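Local coordinates for protein apical membrane antigen AMA1 (Toxoplasma gondii ME49, PDB 4YIV) that acts as an essential microneme protein in host-cell invasion, forming part of the ringlike moving junction between the parasite tip and the host plasma membrane, at residues W267-E272 and C313-Q318; G36-L41 and F198-S203. All blocks are in the same frame, centred on the assembly; numbering follows the deposited sequence.

Contact 1 (W267-E272 and C313-Q318); sequences WVKTFE and CALSDQ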
loop_
_atom_site.group_PDB
_atom_site.type_symbol
_atom_site.label_atom_id
_atom_site.label_comp_id
_atom_site.label_asym_id
_atom_site.label_seq_id
_atom_site.Cartn_x
_atom_site.Cartn_y
_atom_site.Cartn_z
ATOM N N TRP A 267 -8.960 -7.722 4.939
ATOM C CA TRP A 267 -8.229 -6.678 4.250
ATOM C C TRP A 267 -7.045 -6.255 5.106
ATOM O O TRP A 267 -5.923 -6.122 4.605
ATOM C CB TRP A 267 -9.164 -5.503 3.935
ATOM C CG TRP A 267 -8.435 -4.256 3.513
ATOM C CD1 TRP A 267 -7.820 -4.029 2.301
ATOM C CD2 TRP A 267 -8.274 -3.047 4.268
ATOM N NE1 TRP A 267 -7.274 -2.777 2.283
ATOM C CE2 TRP A 267 -7.539 -2.147 3.461
ATOM C CE3 TRP A 267 -8.674 -2.634 5.532
ATOM C CZ2 TRP A 267 -7.196 -0.869 3.888
ATOM C CZ3 TRP A 267 -8.335 -1.358 5.950
ATOM C CH2 TRP A 267 -7.594 -0.500 5.134
ATOM N N VAL A 268 -7.279 -6.094 6.403
ATOM C CA VAL A 268 -6.195 -5.732 7.324
ATOM C C VAL A 268 -5.125 -6.827 7.353
ATOM O O VAL A 268 -3.917 -6.531 7.345
ATOM C CB VAL A 268 -6.716 -5.498 8.748
ATOM C CG1 VAL A 268 -5.527 -5.390 9.751
ATOM C CG2 VAL A 268 -7.568 -4.268 8.787
ATOM N N LYS A 269 -5.557 -8.088 7.351
ATOM C CA LYS A 269 -4.627 -9.213 7.387
ATOM C C LYS A 269 -3.702 -9.255 6.180
ATOM O O LYS A 269 -2.542 -9.673 6.307
ATOM C CB LYS A 269 -5.387 -10.566 7.503
ATOM C CG LYS A 269 -5.880 -10.972 8.918
ATOM C CD LYS A 269 -6.472 -12.418 8.905
ATOM C CE LYS A 269 -6.883 -12.890 10.291
ATOM N NZ LYS A 269 -5.701 -13.047 11.200
ATOM N N THR A 270 -4.156 -8.811 5.005
ATOM C CA THR A 270 -3.265 -8.893 3.854
ATOM C C THR A 270 -2.082 -7.943 4.028
ATOM O O THR A 270 -1.024 -8.182 3.469
ATOM C CB THR A 270 -4.000 -8.586 2.499
ATOM O OG1 THR A 270 -4.462 -7.227 2.484
ATOM C CG2 THR A 270 -5.215 -9.511 2.336
ATOM N N PHE A 271 -2.264 -6.883 4.835
ATOM C CA PHE A 271 -1.188 -5.949 5.162
ATOM C C PHE A 271 -0.379 -6.331 6.405
ATOM O O PHE A 271 0.825 -6.078 6.472
ATOM C CB PHE A 271 -1.769 -4.551 5.389
ATOM C CG PHE A 271 -0.744 -3.496 5.699
ATOM C CD1 PHE A 271 0.132 -3.035 4.736
ATOM C CD2 PHE A 271 -0.678 -2.955 6.970
ATOM C CE1 PHE A 271 1.059 -2.058 5.046
ATOM C CE2 PHE A 271 0.239 -1.992 7.291
ATOM C CZ PHE A 271 1.112 -1.527 6.320
ATOM N N GLU A 272 -1.050 -6.876 7.408
ATOM C CA GLU A 272 -0.410 -7.041 8.718
ATOM C C GLU A 272 0.094 -8.460 9.006
ATOM O O GLU A 272 0.799 -8.655 9.991
ATOM C CB GLU A 272 -1.382 -6.581 9.821
ATOM C CG GLU A 272 -1.704 -5.084 9.760
ATOM C CD GLU A 272 -2.317 -4.546 11.030
ATOM O OE1 GLU A 272 -2.450 -3.293 11.168
ATOM O OE2 GLU A 272 -2.690 -5.370 11.895
ATOM N N CYS A 313 -10.675 -15.950 5.596
ATOM C CA CYS A 313 -9.740 -15.159 4.863
ATOM C C CYS A 313 -8.639 -16.034 4.347
ATOM O O CYS A 313 -7.979 -16.650 5.110
ATOM C CB CYS A 313 -9.164 -14.064 5.736
ATOM S SG CYS A 313 -8.085 -12.933 4.872
ATOM N N ALA A 314 -8.483 -16.085 3.041
ATOM C CA ALA A 314 -7.428 -16.872 2.418
ATOM C C ALA A 314 -6.309 -15.976 1.976
ATOM O O ALA A 314 -6.530 -15.057 1.182
ATOM C CB ALA A 314 -7.948 -17.641 1.244
ATOM N N LEU A 315 -5.100 -16.288 2.441
ATOM C CA LEU A 315 -3.905 -15.496 2.170
ATOM C C LEU A 315 -2.789 -16.268 1.477
ATOM O O LEU A 315 -2.482 -17.416 1.843
ATOM C CB LEU A 315 -3.363 -14.951 3.463
ATOM C CG LEU A 315 -4.339 -14.190 4.347
ATOM C CD1 LEU A 315 -3.767 -14.063 5.708
ATOM C CD2 LEU A 315 -4.507 -12.823 3.777
ATOM N N SER A 316 -2.193 -15.641 0.474
ATOM C CA SER A 316 -1.173 -16.298 -0.355
ATOM C C SER A 316 -0.106 -15.309 -0.816
ATOM O O SER A 316 -0.377 -14.105 -0.887
ATOM C CB SER A 316 -1.843 -16.943 -1.563
ATOM O OG SER A 316 -0.886 -17.447 -2.457
ATOM N N ASP A 317 1.100 -15.801 -1.118
ATOM C CA ASP A 317 2.145 -14.996 -1.741
ATOM C C ASP A 317 2.210 -15.224 -3.246
ATOM O O ASP A 317 3.097 -14.702 -3.920
ATOM C CB ASP A 317 3.518 -15.275 -1.108
ATOM C CG ASP A 317 3.980 -16.728 -1.278
ATOM O OD1 ASP A 317 3.266 -17.517 -1.930
ATOM O OD2 ASP A 317 5.077 -17.075 -0.764
ATOM N N GLN A 318 1.265 -15.995 -3.773
ATOM C CA GLN A 318 1.189 -16.225 -5.221
ATOM C C GLN A 318 0.495 -15.077 -5.960
ATOM O O GLN A 318 -0.696 -14.802 -5.739
ATOM C CB GLN A 318 0.452 -17.544 -5.495
ATOM C CG GLN A 318 1.178 -18.790 -4.969
ATOM C CD GLN A 318 2.464 -19.085 -5.740
ATOM O OE1 GLN A 318 3.534 -19.231 -5.143
ATOM N NE2 GLN A 318 2.362 -19.173 -7.076
#

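Contact 2 (G36-L41 and F198-S203); sequences GIYVDL and FKPRKS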
loop_
_atom_site.group_PDB
_atom_site.type_symbol
_atom_site.label_atom_id
_atom_site.label_comp_id
_atom_site.label_asym_id
_atom_site.label_seq_id
_atom_site.Cartn_x
_atom_site.Cartn_y
_atom_site.Cartn_z
ATOM N N GLY A 36 9.317 -3.383 -0.334
ATOM C CA GLY A 36 8.502 -3.721 0.804
ATOM C C GLY A 36 7.215 -2.905 0.836
ATOM O O GLY A 36 7.134 -1.807 0.265
ATOM N N ILE A 37 6.203 -3.470 1.478
ATOM C CA ILE A 37 4.888 -2.831 1.590
ATOM C C ILE A 37 4.636 -2.481 3.045
ATOM O O ILE A 37 4.287 -1.350 3.376
ATOM C CB ILE A 37 3.813 -3.759 1.062
ATOM C CG1 ILE A 37 4.040 -3.993 -0.442
ATOM C CG2 ILE A 37 2.410 -3.149 1.309
ATOM C CD1 ILE A 37 3.193 -5.047 -1.026
ATOM N N TYR A 38 4.798 -3.482 3.923
ATOM C CA TYR A 38 4.583 -3.246 5.332
ATOM C C TYR A 38 5.635 -2.269 5.832
ATOM O O TYR A 38 5.321 -1.189 6.343
ATOM C CB TYR A 38 4.612 -4.580 6.089
ATOM C CG TYR A 38 4.399 -4.453 7.575
ATOM C CD1 TYR A 38 3.137 -4.254 8.103
ATOM C CD2 TYR A 38 5.468 -4.563 8.443
ATOM C CE1 TYR A 38 2.954 -4.151 9.483
ATOM C CE2 TYR A 38 5.304 -4.476 9.800
ATOM C CZ TYR A 38 4.045 -4.274 10.322
ATOM O OH TYR A 38 3.901 -4.200 11.684
ATOM N N VAL A 39 6.898 -2.640 5.654
ATOM C CA VAL A 39 7.994 -1.693 5.741
ATOM C C VAL A 39 8.710 -1.623 4.392
ATOM O O VAL A 39 9.161 -2.649 3.889
ATOM C CB VAL A 39 9.009 -2.098 6.823
ATOM C CG1 VAL A 39 10.226 -1.173 6.775
ATOM C CG2 VAL A 39 8.299 -2.076 8.186
ATOM N N ASP A 40 8.788 -0.416 3.834
ATOM C CA ASP A 40 9.370 -0.165 2.518
ATOM C C ASP A 40 10.695 0.533 2.727
ATOM O O ASP A 40 10.721 1.699 3.111
ATOM C CB ASP A 40 8.450 0.706 1.646
ATOM C CG ASP A 40 9.077 1.089 0.291
ATOM O OD1 ASP A 40 10.259 0.729 0.001
ATOM O OD2 ASP A 40 8.376 1.813 -0.474
ATOM N N LEU A 41 11.779 -0.196 2.478
ATOM C CA LEU A 41 13.157 0.355 2.550
ATOM C C LEU A 41 14.005 -0.241 1.425
ATOM O O LEU A 41 15.030 -0.881 1.669
ATOM C CB LEU A 41 13.769 0.064 3.922
ATOM C CG LEU A 41 13.060 0.789 5.070
ATOM C CD1 LEU A 41 13.620 0.258 6.398
ATOM C CD2 LEU A 41 13.244 2.285 4.996
ATOM N N PHE A 198 7.141 2.261 17.392
ATOM C CA PHE A 198 6.098 2.552 16.410
ATOM C C PHE A 198 6.076 1.426 15.406
ATOM O O PHE A 198 7.045 0.705 15.266
ATOM C CB PHE A 198 6.335 3.903 15.723
ATOM C CG PHE A 198 7.732 4.086 15.179
ATOM C CD1 PHE A 198 8.050 3.707 13.886
ATOM C CD2 PHE A 198 8.724 4.697 15.959
ATOM C CE1 PHE A 198 9.343 3.874 13.391
ATOM C CE2 PHE A 198 10.011 4.894 15.461
ATOM C CZ PHE A 198 10.324 4.477 14.173
ATOM N N LYS A 199 4.956 1.272 14.714
ATOM C CA LYS A 199 4.832 0.231 13.704
ATOM C C LYS A 199 3.733 0.631 12.709
ATOM O O LYS A 199 2.834 1.434 13.050
ATOM C CB LYS A 199 4.484 -1.117 14.336
ATOM C CG LYS A 199 3.101 -1.161 14.951
ATOM C CD LYS A 199 2.802 -2.521 15.591
ATOM C CE LYS A 199 1.471 -2.465 16.359
ATOM N NZ LYS A 199 1.297 -3.661 17.247
ATOM N N PRO A 200 3.790 0.058 11.503
ATOM C CA PRO A 200 2.756 0.329 10.496
ATOM C C PRO A 200 1.456 -0.333 10.868
ATOM O O PRO A 200 1.474 -1.410 11.463
ATOM C CB PRO A 200 3.330 -0.287 9.213
ATOM C CG PRO A 200 4.827 -0.535 9.515
ATOM C CD PRO A 200 4.840 -0.837 10.977
ATOM N N ARG A 201 0.363 0.287 10.464
ATOM C CA ARG A 201 -0.933 -0.264 10.725
ATOM C C ARG A 201 -1.968 0.148 9.691
ATOM O O ARG A 201 -1.881 1.204 9.083
ATOM C CB ARG A 201 -1.401 0.248 12.090
ATOM C CG ARG A 201 -2.370 -0.653 12.832
ATOM C CD ARG A 201 -1.627 -1.616 13.742
ATOM N NE ARG A 201 -2.494 -2.155 14.782
ATOM C CZ ARG A 201 -3.072 -3.350 14.735
ATOM N NH1 ARG A 201 -3.846 -3.743 15.733
ATOM N NH2 ARG A 201 -2.876 -4.154 13.702
ATOM N N LYS A 202 -2.950 -0.719 9.528
ATOM C CA LYS A 202 -4.155 -0.477 8.773
ATOM C C LYS A 202 -5.271 -0.798 9.786
ATOM O O LYS A 202 -5.137 -1.719 10.541
ATOM C CB LYS A 202 -4.294 -1.297 7.505
ATOM C CG LYS A 202 -3.448 -0.811 6.354
ATOM C CD LYS A 202 -3.836 -1.498 5.056
ATOM C CE LYS A 202 -2.936 -1.110 3.894
ATOM N NZ LYS A 202 -3.424 -1.489 2.571
ATOM N N SER A 203 -6.328 -0.008 9.802
ATOM C CA SER A 203 -7.435 -0.200 10.704
ATOM C C SER A 203 -8.717 -0.540 9.984
ATOM O O SER A 203 -8.944 -0.070 8.932
ATOM C CB SER A 203 -7.651 1.066 11.524
ATOM O OG SER A 203 -8.914 1.144 12.094
HETATM O O HOH W 1 1.356 -4.049 12.593
#

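Contact 1 (W267-E272 and C313-Q318)
T270 and L315 mark the closest backbone approach, 6.8 Å between CA atoms, where helix 267-272 and strand 313-316 run the same way at 26° with their axes 9.1 Å apart. That spacing is bridged by side chains. L315 reaches over with its CD2 methyl, which lies 3.7 Å from T270 CG2 and a little farther from T270 CA; the two side chains meet at about a right angle. T270 can offer its methyl because its hydroxyl is turned inward: with chi1 at 64°, OG1 sits between the backbone N and carbonyl carbon and bonds to W267 O at 2.8 Å, tilted 20° from that carbonyl plane. One hydroxyl is thereby satisfied within the helix, and the face it turns to the strand is apolar. The other L315 methyl, CD1, is 4.3 Å from K269 CB. Farther along the lysine, CD passes C313 SG at 4.4 Å, while its ammonium leads away to a salt bridge with E258 on the edge strand 256-259. C313 SG is joined to C266, the residue just before this part of the helix, so a covalent link backs a modest apolar interface of 171 Å². The arrangement is a helix packed on an antiparallel sheet and cross-linked to it by a disulfide, within the AMA1 ectodomain.

Contact 2 (G36-L41 and F198-S203)
Y38 lies with one face of its ring over the P200 ring, at the point where the backbones are nearest, 6.5 Å between their CA atoms. P200 CG stands 3.9 Å from the Y38 ring centroid and only 11° off the normal, which makes this a CH-pi contact over the middle of the face. The proline spans the ring: CD is 3.6 Å from Y38 CZ, near the phenol end, while CB lies over the CD1-CE1 side. With CG anti to the backbone N (chi1 180°), the ring is held across the proline at about a right angle, face against it, and the backbone carbonyl stays close, Y38 O being 3.3 Å from P200 CG. V39 completes the tight part more lightly, its CG2 methyl 4.0 Å from P200 CG. These contacts account for most of the 168 Å² buried.

Beyond the hydroxyl, which still touches P200 CD, the contact turns loose and watery on the K199 side. Y38 OH is 4.1 Å from K199 CB, and the extended lysine chain carries its amine away from the ring. A water in the plane of the ring, at its edge, lies 2.7 Å from Y38 OH and donates to P200 O at 2.9 Å, so it ties phenol and strand backbone together.

The loop carrying Y38 lies between helix 18-25 and strand 43-47, and Y38 O accepts a hydrogen bond from K64 NZ. P200 belongs to strand 198-201, which pairs antiparallel with strand 65-68, and F271 of helix 263-272 packs against both I37 and P200.

Overall arrangement
Contact 2 joins segments 36-41 and 198-203, and both precede contact 1 (267-272 with 313-318) in the chain, so the two are in series. Their centres are 14 Å apart, and helix 263-272 is the element between them: one side meets strand 311-316 of a five-stranded antiparallel sheet, while its C-terminal end meets the loop and the two-stranded sheet of contact 2. A probable hydrogen bond from K202 N to E272 OE1 gives this junction a polar link; F271 O packs against Y38 CD1 and W267 against S203 O. The helix thus connects two separate sheets within the AMA1 ectodomain.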